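Local structure of replicase polyprotein 1a (Avian infectious bronchitis virus, 3LD1) at residues Asn26-Ala31 / Cys208-Thr213; Lys202-Lys207 / Ala227-Ala232; Val266-Asn271 / Gly278-Glu283; Asn274-Thr279 / Ser319-Gly324. The protein is a viral polyprotein cut into the coronavirus non-structural proteins; the fragment here comes from nsp2, whose own role is unsettled. The protein carries 3 engineered substitutions. All blocks are in the same frame, centred on the assembly; numbering follows the deposited sequence.

How the contacts relate
The four contacts fall into two groups, one near the middle of an elongated chain and one towards its C-terminal end. Contacts 1 and 2 have centres about 12 Å apart and meet directly: the Tyr-30 ring of contact 1 lies on helix 194-207, the helix that supplies Lys-202-Lys-207 to contact 2. Contacts 3 and 4, with centres about 9 Å apart, share Gly-278 and Thr-279, and Lys-280 N probably donates a hydrogen bond to Gly-324 O between them. The groups are separate, contacts 1 and 3 coming no nearer than about 15 Å between nearest atoms. The first group illustrates loop-to-helix packing; the second, the pairing of a beta hairpin and packing of its loop on a neighbouring strand.

Contact 1. Residues Asn26-Ala31 / Cys208-Thr213; sequences NPKDYA and CAKSIT
Asp-29 and Lys-210 meet almost at right angles, the carboxylate lying across the end of the lysine chain. Lys-210 NZ donates to Asp-29 OD2 at 2.9 Å, taking the syn lone pair on the side of the other oxygen, and so forms a salt bridge. The methylene just behind the charge is close, with Lys-210 CE 3.4 Å from Asp-29 OD2. With CG between the backbone N and the carbonyl carbon (chi1 46°), the Asp-29 carboxylate can face both partners. OD1 accepts from the backbone N of Asp-32, which makes Asp-29 the N-cap of helix 30-46. One carboxylate thus serves both a helix start and a loop far along the chain, the one that follows helix 194-207, and the positive end of the helix dipole together with the lysine would be expected to favour its charged form. Lys-28 bends at chi2, chi3 and chi4 and crosses Lys-210 at about a right angle; Lys-28 NZ and Lys-210 NZ are 4.4 Å apart, and the nearby carboxylate probably eases the repulsion between them. On the more sheltered side Ala-209 presses its methyl onto the first turn of the helix. Ala-209 CB lies 3.4 Å from Ala-31 N and 3.8 Å from Ala-31 CB, while Tyr-30 CB approaches the same methyl at 4.0 Å. The tyrosine brings only the root of its side chain to this loop: with CG anti to the backbone N (chi1 -169°), the ring swings off to pack on Lys-202 and Phe-205, and its hydroxyl is hydrogen-bonded to Gln-135 O.

Contact 2. Residues Lys202-Lys207 / Ala227-Ala232; sequences KMAFAK and AGTCLA
Ala-204 and Thr-229 bring the two backbones together, their CA atoms 5.4 Å apart, where a loop passes the C-terminal end of helix 194-207. The helical partner, Lys-202-Lys-207, is regular, whereas Ala-227-Ala-232 is irregular until a type I beta turn from Thr-229 to Ala-232, closed by Ala-232 N donating to Thr-229 O. The methyl of Ala-204 points toward this turn. Its CB lies 3.6 Å from Thr-229 CB, and the Leu-231 branch CD1 approaches it at 3.9 Å. Thr-229 has OG1 between the backbone N and the carbonyl carbon (chi1 78°), a setting in which the hydroxyl bonds to Phe-226 O and CG2 is left to face the helix. That methyl meets Lys-207 CD at 3.7 Å and Met-203 SD at 4.0 Å. Lys-207 runs out extended, crossing Thr-229 at a slant, CG anti to its own N (chi1 -170°), and brings NZ within 3.0 Å of Gly-228 N; both are donors, so nothing is bonded there. A water instead joins the two residues, accepting weakly from Lys-207 NZ and donating to Gly-228 O. The arrangement is helix-to-loop packing: after helix 194-207 the chain passes through strands 214-217 and 220-223, and the turn that leads into helix 232-243 comes back against the first helix.

Contact 3. Residues Val266-Asn271 / Gly278-Glu283; sequences VKIVDN and GTKGFE
Two strands, 265-269 and 281-285, pair antiparallel here as a beta hairpin, at the edge of a small antiparallel sheet. Lys-267 and Glu-283 form a hydrogen-bonded pair, each N to the other's O at 2.8 Å. Val-269 N to Gly-281 O and Gly-281 N to Val-269 O, both 3.0 Å, make the next. Between them Ile-268 and Phe-282 are a non-hydrogen-bonded pair. On the side of the sheet that carries these two, Val-266 CG2 meets the Phe-282 ring at a slant, 3.6 Å from CD1. The opposite face carries Lys-267 and Glu-283 side by side, their charged ends apart; the Glu-283 carboxylate instead approaches Val-269 CG1, the two side chains at about a right angle. Beyond the strands Asp-270 and Lys-280 also run alongside, Asp-270 OD2 and Lys-280 NZ forming a long salt bridge of 3.8 Å. Asn-271 OD1 accepts from Gly-278 N at 2.6 Å, the donor tilted 26° from the amide carbonyl plane, which ties the connecting loop across its base. On one flank Val-266 and Ile-268 bond to Ala-259 and Thr-257, towards strand 258-260; on the other, Lys-280 bonds to Gly-324 and Leu-326, and the Phe-282 ring meets that of His-325.

Contact 4. Residues Asn274-Thr279 / Ser319-Gly324; sequences NAPRGT and SAILGG
A type II beta turn from Pro-276 to Thr-279, part of the loop that joins strands 265-269 and 281-285, rests against the end of strand 316-322. Ile-321 makes the apolar part of the contact mainly through the CD1 end of its side chain, with CG1 also against Thr-279 CG2. Its CD1 lies 3.8 Å from Pro-276 CD, where the two side chains cross at a slant, and equally 3.8 Å from Thr-279 CG2, where they stand at about a right angle. Ala-275 CB adds a looser touch to Ile-321 CD1 at 4.4 Å. With OG1 of Thr-279 beside the backbone N (chi1 -53°), CG2 stands anti to that N and faces the isoleucine. Both OG1 and N of Thr-279 donate to Pro-276 O from the same face of its carbonyl plane, at 2.5 and 2.9 Å, so the turn is held twice at one acceptor. Gly-278 occupies the third position of the turn with positive phi (91°), as a type II turn favours. Nearer Gly-324 the contact becomes polar: Thr-279 CA makes a CA-H...O contact of 3.6 Å with Gly-324 O, and a water donates to both Gly-278 O and Gly-324 O. Between the two segments the joining rests on a small group of apolar carbons round Ile-321 CD1, that CA-H...O contact and the shared water, while OG1 and N of Thr-279 both serve its own turn.

Contact 1. Residues Asn26-Ala31 / Cys208-Thr213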
loop_
_atom_site.group_PDB
_atom_site.type_symbol
_atom_site.label_atom_id
_atom_site.label_comp_id
_atom_site.label_asym_id
_atom_site.label_seq_id
_atom_site.Cartn_x
_atom_site.Cartn_y
_atom_site.Cartn_z
ATOM N N ASN A 26 20.269 -3.861 10.496
ATOM C CA ASN A 26 19.082 -3.599 11.340
ATOM C C ASN A 26 17.980 -2.926 10.496
ATOM O O ASN A 26 18.009 -1.699 10.278
ATOM C CB ASN A 26 19.423 -2.785 12.631
ATOM C CG ASN A 26 18.151 -2.348 13.437
ATOM O OD1 ASN A 26 16.991 -2.433 12.971
ATOM N ND2 ASN A 26 18.384 -1.865 14.658
ATOM N N PRO A 27 16.999 -3.719 10.030
ATOM C CA PRO A 27 15.997 -3.236 9.006
ATOM C C PRO A 27 14.929 -2.250 9.567
ATOM O O PRO A 27 14.257 -2.537 10.552
ATOM C CB PRO A 27 15.326 -4.540 8.516
ATOM C CG PRO A 27 15.366 -5.455 9.777
ATOM C CD PRO A 27 16.722 -5.097 10.481
ATOM N N LYS A 28 14.786 -1.116 8.885
ATOM C CA LYS A 28 13.952 -0.019 9.333
ATOM C C LYS A 28 12.480 -0.517 9.421
ATOM O O LYS A 28 11.808 -0.287 10.464
ATOM C CB LYS A 28 14.186 1.214 8.388
ATOM C CG LYS A 28 13.083 2.422 8.284
ATOM C CD LYS A 28 12.477 2.930 9.695
ATOM C CE LYS A 28 12.525 4.472 9.875
ATOM N NZ LYS A 28 12.073 5.233 8.643
ATOM N N ASP A 29 12.009 -1.195 8.348
ATOM C CA ASP A 29 10.625 -1.760 8.244
ATOM C C ASP A 29 10.677 -2.762 7.103
ATOM O O ASP A 29 11.782 -3.111 6.664
ATOM C CB ASP A 29 9.596 -0.671 7.883
ATOM C CG ASP A 29 10.097 0.203 6.762
ATOM O OD1 ASP A 29 10.547 -0.381 5.719
ATOM O OD2 ASP A 29 10.137 1.461 6.960
ATOM N N TYR A 30 9.512 -3.157 6.578
ATOM C CA TYR A 30 9.447 -4.163 5.522
ATOM C C TYR A 30 10.007 -3.642 4.211
ATOM O O TYR A 30 10.632 -4.384 3.436
ATOM C CB TYR A 30 8.020 -4.661 5.313
ATOM C CG TYR A 30 7.973 -5.872 4.424
ATOM C CD1 TYR A 30 7.858 -5.748 3.047
ATOM C CD2 TYR A 30 8.136 -7.156 4.947
ATOM C CE1 TYR A 30 7.852 -6.881 2.195
ATOM C CE2 TYR A 30 8.154 -8.302 4.098
ATOM C CZ TYR A 30 8.017 -8.147 2.741
ATOM O OH TYR A 30 8.027 -9.247 1.940
ATOM N N ALA A 31 9.818 -2.349 3.969
ATOM C CA ALA A 31 10.431 -1.755 2.804
ATOM C C ALA A 31 11.946 -1.905 2.833
ATOM O O ALA A 31 12.542 -2.366 1.841
ATOM C CB ALA A 31 9.989 -0.335 2.602
ATOM N N CYS A 208 3.754 -0.618 0.682
ATOM C CA CYS A 208 2.984 0.072 1.614
ATOM C C CYS A 208 3.427 -0.106 3.029
ATOM O O CYS A 208 2.710 0.259 3.963
ATOM C CB CYS A 208 1.536 -0.209 1.370
ATOM S SG CYS A 208 1.030 -1.814 1.705
ATOM N N ALA A 209 4.650 -0.613 3.189
ATOM C CA ALA A 209 5.236 -0.676 4.506
ATOM C C ALA A 209 5.107 0.687 5.182
ATOM O O ALA A 209 4.709 0.754 6.368
ATOM C CB ALA A 209 6.701 -1.040 4.406
ATOM N N LYS A 210 5.426 1.754 4.419
ATOM C CA LYS A 210 5.791 3.063 4.986
ATOM C C LYS A 210 4.554 3.869 5.437
ATOM O O LYS A 210 4.477 4.304 6.566
ATOM C CB LYS A 210 6.616 3.884 3.963
ATOM C CG LYS A 210 7.935 4.471 4.500
ATOM C CD LYS A 210 9.142 3.608 4.075
ATOM C CE LYS A 210 10.477 4.070 4.747
ATOM N NZ LYS A 210 11.538 2.965 4.927
ATOM N N SER A 211 3.575 4.074 4.552
ATOM C CA SER A 211 2.360 4.848 4.901
ATOM C C SER A 211 1.249 4.298 4.068
ATOM O O SER A 211 1.493 3.622 3.053
ATOM C CB SER A 211 2.577 6.278 4.467
ATOM O OG SER A 211 3.167 6.202 3.165
ATOM N N ILE A 212 0.022 4.591 4.465
ATOM C CA ILE A 212 -1.136 4.327 3.599
ATOM C C ILE A 212 -1.825 5.669 3.387
ATOM O O ILE A 212 -2.202 6.305 4.376
ATOM C CB ILE A 212 -2.059 3.183 4.205
ATOM C CG1 ILE A 212 -1.790 1.833 3.534
ATOM C CG2 ILE A 212 -3.564 3.481 4.127
ATOM C CD1 ILE A 212 -0.517 1.191 3.925
ATOM N N THR A 213 -1.931 6.104 2.119
ATOM C CA THR A 213 -2.540 7.394 1.733
ATOM C C THR A 213 -3.771 7.149 0.941
ATOM O O THR A 213 -3.678 6.653 -0.200
ATOM C CB THR A 213 -1.657 8.192 0.735
ATOM O OG1 THR A 213 -0.309 7.940 1.033
ATOM C CG2 THR A 213 -1.909 9.723 0.821
#

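Contact 2. Residues Lys202-Lys207 / Ala227-Ala232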
loop_
_atom_site.group_PDB
_atom_site.type_symbol
_atom_site.label_atom_id
_atom_site.label_comp_id
_atom_site.label_asym_id
_atom_site.label_seq_id
_atom_site.Cartn_x
_atom_site.Cartn_y
_atom_site.Cartn_z
ATOM N N LYS A 202 5.283 -9.734 -1.609
ATOM C CA LYS A 202 6.386 -9.014 -0.938
ATOM C C LYS A 202 6.490 -7.597 -1.519
ATOM O O LYS A 202 6.516 -6.608 -0.784
ATOM C CB LYS A 202 7.740 -9.734 -1.131
ATOM C CG LYS A 202 7.878 -11.176 -0.554
ATOM C CD LYS A 202 9.201 -11.817 -1.090
ATOM C CE LYS A 202 9.514 -13.109 -0.304
ATOM N NZ LYS A 202 10.400 -13.998 -1.132
ATOM N N MET A 203 6.524 -7.493 -2.843
ATOM C CA MET A 203 6.661 -6.202 -3.488
ATOM C C MET A 203 5.558 -5.278 -2.969
ATOM O O MET A 203 5.814 -4.151 -2.561
ATOM C CB MET A 203 6.663 -6.338 -4.995
ATOM C CG MET A 203 6.876 -4.968 -5.674
ATOM S SD MET A 203 5.334 -3.958 -5.631
ATOM C CE MET A 203 4.863 -3.991 -7.357
ATOM N N ALA A 204 4.342 -5.795 -2.905
ATOM C CA ALA A 204 3.224 -4.997 -2.480
ATOM C C ALA A 204 3.311 -4.646 -1.015
ATOM O O ALA A 204 2.931 -3.513 -0.632
ATOM C CB ALA A 204 1.910 -5.709 -2.793
ATOM N N PHE A 205 3.812 -5.559 -0.168
ATOM C CA PHE A 205 3.910 -5.188 1.286
ATOM C C PHE A 205 5.038 -4.126 1.511
ATOM O O PHE A 205 4.958 -3.346 2.430
ATOM C CB PHE A 205 4.104 -6.402 2.233
ATOM C CG PHE A 205 2.811 -7.211 2.540
ATOM C CD1 PHE A 205 1.659 -6.580 2.988
ATOM C CD2 PHE A 205 2.808 -8.574 2.409
ATOM C CE1 PHE A 205 0.524 -7.269 3.220
ATOM C CE2 PHE A 205 1.686 -9.309 2.676
ATOM C CZ PHE A 205 0.510 -8.651 3.087
ATOM N N ALA A 206 6.055 -4.131 0.651
ATOM C CA ALA A 206 7.075 -3.115 0.622
ATOM C C ALA A 206 6.398 -1.820 0.222
ATOM O O ALA A 206 6.643 -0.774 0.818
ATOM C CB ALA A 206 8.200 -3.473 -0.420
ATOM N N LYS A 207 5.491 -1.887 -0.759
ATOM C CA LYS A 207 5.032 -0.621 -1.320
ATOM C C LYS A 207 4.275 0.111 -0.280
ATOM O O LYS A 207 4.223 1.332 -0.294
ATOM C CB LYS A 207 4.250 -0.731 -2.623
ATOM C CG LYS A 207 3.999 0.646 -3.283
ATOM C CD LYS A 207 3.405 0.587 -4.704
ATOM C CE LYS A 207 2.989 1.979 -5.257
ATOM N NZ LYS A 207 2.091 1.806 -6.467
ATOM N N ALA A 227 -1.711 0.756 -5.600
ATOM C CA ALA A 227 -2.093 1.041 -6.961
ATOM C C ALA A 227 -1.287 0.205 -7.924
ATOM O O ALA A 227 -1.871 -0.450 -8.747
ATOM C CB ALA A 227 -2.067 2.563 -7.330
ATOM N N GLY A 228 0.019 0.167 -7.904
ATOM C CA GLY A 228 0.549 -0.700 -8.973
ATOM C C GLY A 228 1.046 -2.016 -8.383
ATOM O O GLY A 228 2.226 -2.257 -8.432
ATOM N N THR A 229 0.173 -2.795 -7.724
ATOM C CA THR A 229 0.548 -4.055 -7.116
ATOM C C THR A 229 -0.563 -5.049 -7.266
ATOM O O THR A 229 -1.696 -4.716 -7.668
ATOM C CB THR A 229 0.771 -3.877 -5.615
ATOM O OG1 THR A 229 -0.492 -3.819 -4.917
ATOM C CG2 THR A 229 1.622 -2.596 -5.355
ATOM N N CYS A 230 -0.281 -6.277 -6.904
ATOM C CA CYS A 230 -1.319 -7.257 -6.914
ATOM C C CYS A 230 -2.395 -6.906 -5.884
ATOM O O CYS A 230 -3.367 -7.608 -5.732
ATOM C CB CYS A 230 -0.732 -8.627 -6.628
ATOM S SG CYS A 230 -0.117 -8.823 -4.923
ATOM N N LEU A 231 -2.219 -5.849 -5.122
ATOM C CA LEU A 231 -3.276 -5.490 -4.222
ATOM C C LEU A 231 -4.213 -4.477 -4.888
ATOM O O LEU A 231 -5.178 -4.052 -4.249
ATOM C CB LEU A 231 -2.720 -4.950 -2.915
ATOM C CG LEU A 231 -1.957 -5.951 -2.035
ATOM C CD1 LEU A 231 -1.416 -5.358 -0.708
ATOM C CD2 LEU A 231 -2.844 -7.137 -1.711
ATOM N N ALA A 232 -4.000 -4.165 -6.164
ATOM C CA ALA A 232 -4.882 -3.178 -6.875
ATOM C C ALA A 232 -6.306 -3.591 -6.820
ATOM O O ALA A 232 -7.259 -2.775 -6.839
ATOM C CB ALA A 232 -4.523 -3.019 -8.366
HETATM O O HOH W 1 3.898 -0.356 -8.435
#

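Contact 3. Residues Val266-Asn271 / Gly278-Glu283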
loop_
_atom_site.group_PDB
_atom_site.type_symbol
_atom_site.label_atom_id
_atom_site.label_comp_id
_atom_site.label_asym_id
_atom_site.label_seq_id
_atom_site.Cartn_x
_atom_site.Cartn_y
_atom_site.Cartn_z
ATOM N N VAL A 266 -16.317 15.313 0.418
ATOM C CA VAL A 266 -16.763 16.263 1.398
ATOM C C VAL A 266 -17.902 15.650 2.112
ATOM O O VAL A 266 -18.654 14.883 1.502
ATOM C CB VAL A 266 -17.340 17.498 0.710
ATOM C CG1 VAL A 266 -16.268 18.232 -0.117
ATOM C CG2 VAL A 266 -18.641 17.135 -0.153
ATOM N N LYS A 267 -18.090 16.009 3.371
ATOM C CA LYS A 267 -19.389 15.853 3.977
ATOM C C LYS A 267 -20.336 17.013 3.659
ATOM O O LYS A 267 -19.909 18.220 3.599
ATOM C CB LYS A 267 -19.334 15.766 5.480
ATOM C CG LYS A 267 -18.118 16.205 6.173
ATOM C CD LYS A 267 -18.302 15.777 7.641
ATOM C CE LYS A 267 -19.777 15.995 8.094
ATOM N NZ LYS A 267 -20.608 14.716 8.107
ATOM N N ILE A 268 -21.607 16.618 3.476
ATOM C CA ILE A 268 -22.690 17.504 3.238
ATOM C C ILE A 268 -23.199 17.918 4.602
ATOM O O ILE A 268 -23.519 17.083 5.412
ATOM C CB ILE A 268 -23.824 16.757 2.531
ATOM C CG1 ILE A 268 -23.355 16.083 1.255
ATOM C CG2 ILE A 268 -24.972 17.696 2.206
ATOM C CD1 ILE A 268 -23.935 14.644 1.206
ATOM N N VAL A 269 -23.340 19.193 4.851
ATOM C CA VAL A 269 -23.951 19.570 6.102
ATOM C C VAL A 269 -25.226 20.354 5.831
ATOM O O VAL A 269 -25.231 21.303 4.982
ATOM C CB VAL A 269 -22.979 20.357 7.035
ATOM C CG1 VAL A 269 -21.495 20.190 6.620
ATOM C CG2 VAL A 269 -23.273 21.756 7.024
ATOM N N ASP A 270 -26.320 19.932 6.504
ATOM C CA ASP A 270 -27.578 20.601 6.342
ATOM C C ASP A 270 -27.497 21.885 7.111
ATOM O O ASP A 270 -26.872 21.931 8.115
ATOM C CB ASP A 270 -28.727 19.778 6.894
ATOM C CG ASP A 270 -28.921 18.439 6.173
ATOM O OD1 ASP A 270 -29.679 17.633 6.758
ATOM O OD2 ASP A 270 -28.366 18.189 5.059
ATOM N N ASN A 271 -28.171 22.917 6.649
ATOM C CA ASN A 271 -28.282 24.173 7.410
ATOM C C ASN A 271 -26.927 24.750 7.820
ATOM O O ASN A 271 -26.657 24.950 9.020
ATOM C CB ASN A 271 -29.186 23.999 8.633
ATOM C CG ASN A 271 -30.540 23.530 8.257
ATOM O OD1 ASN A 271 -31.309 24.271 7.689
ATOM N ND2 ASN A 271 -30.837 22.266 8.548
ATOM N N GLY A 278 -31.933 25.773 5.626
ATOM C CA GLY A 278 -32.104 24.717 4.642
ATOM C C GLY A 278 -31.049 24.774 3.584
ATOM O O GLY A 278 -31.056 23.945 2.693
ATOM N N THR A 279 -30.141 25.755 3.672
ATOM C CA THR A 279 -28.979 25.801 2.789
ATOM C C THR A 279 -28.001 24.694 3.144
ATOM O O THR A 279 -27.635 24.552 4.290
ATOM C CB THR A 279 -28.218 27.142 2.915
ATOM O OG1 THR A 279 -29.118 28.241 2.732
ATOM C CG2 THR A 279 -27.143 27.239 1.836
ATOM N N LYS A 280 -27.499 23.962 2.162
ATOM C CA LYS A 280 -26.511 22.946 2.420
ATOM C C LYS A 280 -25.136 23.352 1.978
ATOM O O LYS A 280 -25.006 24.101 1.014
ATOM C CB LYS A 280 -26.858 21.695 1.611
ATOM C CG LYS A 280 -28.078 20.984 2.073
ATOM C CD LYS A 280 -28.435 19.771 1.162
ATOM C CE LYS A 280 -29.516 18.925 1.828
ATOM N NZ LYS A 280 -29.313 17.470 1.398
ATOM N N GLY A 281 -24.109 22.766 2.604
ATOM C CA GLY A 281 -22.759 23.016 2.144
ATOM C C GLY A 281 -21.819 21.834 2.221
ATOM O O GLY A 281 -22.195 20.722 2.587
ATOM N N PHE A 282 -20.569 22.077 1.872
ATOM C CA PHE A 282 -19.620 21.000 1.847
ATOM C C PHE A 282 -18.430 21.276 2.743
ATOM O O PHE A 282 -18.032 22.446 2.920
ATOM C CB PHE A 282 -19.158 20.763 0.433
ATOM C CG PHE A 282 -20.282 20.713 -0.623
ATOM C CD1 PHE A 282 -21.202 19.640 -0.670
ATOM C CD2 PHE A 282 -20.405 21.751 -1.588
ATOM C CE1 PHE A 282 -22.156 19.576 -1.670
ATOM C CE2 PHE A 282 -21.375 21.707 -2.579
ATOM C CZ PHE A 282 -22.235 20.598 -2.641
ATOM N N GLU A 283 -17.924 20.191 3.367
ATOM C CA GLU A 283 -16.654 20.180 4.176
ATOM C C GLU A 283 -15.723 19.066 3.708
ATOM O O GLU A 283 -16.028 17.866 3.971
ATOM C CB GLU A 283 -16.929 19.906 5.652
ATOM C CG GLU A 283 -17.076 21.112 6.557
ATOM C CD GLU A 283 -17.673 20.726 7.945
ATOM O OE1 GLU A 283 -18.496 21.494 8.504
ATOM O OE2 GLU A 283 -17.375 19.615 8.447
HETATM O O HOH W 2 -30.431 21.754 4.628
#

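Contact 4. Residues Asn274-Thr279 / Ser319-Gly324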
loop_
_atom_site.group_PDB
_atom_site.type_symbol
_atom_site.label_atom_id
_atom_site.label_comp_id
_atom_site.label_asym_id
_atom_site.label_seq_id
_atom_site.Cartn_x
_atom_site.Cartn_y
_atom_site.Cartn_z
ATOM N N ASN A 274 -25.095 30.536 8.981
ATOM C CA ASN A 274 -24.874 31.854 8.434
ATOM C C ASN A 274 -25.337 32.056 6.995
ATOM O O ASN A 274 -24.875 32.963 6.321
ATOM C CB ASN A 274 -23.386 32.203 8.595
ATOM C CG ASN A 274 -22.978 32.365 10.072
ATOM O OD1 ASN A 274 -23.720 32.951 10.923
ATOM N ND2 ASN A 274 -21.810 31.848 10.385
ATOM N N ALA A 275 -26.291 31.243 6.573
ATOM C CA ALA A 275 -27.005 31.380 5.315
ATOM C C ALA A 275 -28.466 31.087 5.602
ATOM O O ALA A 275 -28.813 30.682 6.706
ATOM C CB ALA A 275 -26.483 30.348 4.360
ATOM N N PRO A 276 -29.346 31.245 4.621
ATOM C CA PRO A 276 -30.742 30.807 4.925
ATOM C C PRO A 276 -30.960 29.312 5.405
ATOM O O PRO A 276 -30.229 28.357 4.997
ATOM C CB PRO A 276 -31.504 31.086 3.613
ATOM C CG PRO A 276 -30.639 32.178 2.963
ATOM C CD PRO A 276 -29.203 31.842 3.289
ATOM N N ARG A 277 -31.973 29.144 6.274
ATOM C CA ARG A 277 -32.407 27.829 6.710
ATOM C C ARG A 277 -32.517 26.969 5.492
ATOM O O ARG A 277 -33.113 27.398 4.442
ATOM C CB ARG A 277 -33.800 27.897 7.381
ATOM C CG ARG A 277 -33.741 27.863 8.951
ATOM C CD ARG A 277 -32.716 26.789 9.430
ATOM N NE ARG A 277 -33.333 25.590 9.958
ATOM C CZ ARG A 277 -32.759 24.808 10.858
ATOM N NH1 ARG A 277 -31.550 25.110 11.301
ATOM N NH2 ARG A 277 -33.402 23.742 11.318
ATOM N N GLY A 278 -31.933 25.773 5.626
ATOM C CA GLY A 278 -32.104 24.717 4.642
ATOM C C GLY A 278 -31.049 24.774 3.584
ATOM O O GLY A 278 -31.056 23.945 2.693
ATOM N N THR A 279 -30.141 25.755 3.672
ATOM C CA THR A 279 -28.979 25.801 2.789
ATOM C C THR A 279 -28.001 24.694 3.144
ATOM O O THR A 279 -27.635 24.552 4.290
ATOM C CB THR A 279 -28.218 27.142 2.915
ATOM O OG1 THR A 279 -29.118 28.241 2.732
ATOM C CG2 THR A 279 -27.143 27.239 1.836
ATOM N N SER A 319 -19.699 33.527 -3.523
ATOM C CA SER A 319 -20.513 32.401 -3.203
ATOM C C SER A 319 -21.858 32.703 -3.750
ATOM O O SER A 319 -22.180 33.869 -3.924
ATOM C CB SER A 319 -20.579 32.191 -1.694
ATOM O OG SER A 319 -20.950 33.358 -1.028
ATOM N N ALA A 320 -22.612 31.660 -4.088
ATOM C CA ALA A 320 -23.982 31.749 -4.557
ATOM C C ALA A 320 -24.667 30.476 -4.091
ATOM O O ALA A 320 -24.052 29.402 -4.059
ATOM C CB ALA A 320 -24.010 31.842 -6.119
ATOM N N ILE A 321 -25.909 30.573 -3.656
ATOM C CA ILE A 321 -26.576 29.351 -3.276
ATOM C C ILE A 321 -27.303 28.738 -4.457
ATOM O O ILE A 321 -28.315 29.241 -4.845
ATOM C CB ILE A 321 -27.555 29.586 -2.139
ATOM C CG1 ILE A 321 -26.739 29.891 -0.877
ATOM C CG2 ILE A 321 -28.437 28.354 -1.999
ATOM C CD1 ILE A 321 -27.508 30.602 0.138
ATOM N N LEU A 322 -26.788 27.634 -4.981
ATOM C CA LEU A 322 -27.353 26.978 -6.175
ATOM C C LEU A 322 -27.892 25.606 -5.855
ATOM O O LEU A 322 -27.299 24.854 -5.034
ATOM C CB LEU A 322 -26.302 26.904 -7.273
ATOM C CG LEU A 322 -25.562 28.253 -7.522
ATOM C CD1 LEU A 322 -24.380 28.043 -8.471
ATOM C CD2 LEU A 322 -26.481 29.263 -8.146
ATOM N N GLY A 323 -29.055 25.282 -6.422
ATOM C CA GLY A 323 -29.709 24.024 -6.074
ATOM C C GLY A 323 -29.638 23.774 -4.569
ATOM O O GLY A 323 -29.404 22.678 -4.141
ATOM N N GLY A 324 -29.779 24.803 -3.761
ATOM C CA GLY A 324 -29.846 24.638 -2.314
ATOM C C GLY A 324 -28.534 24.440 -1.608
ATOM O O GLY A 324 -28.547 24.204 -0.403
HETATM O O HOH W 3 -31.022 22.571 0.582
#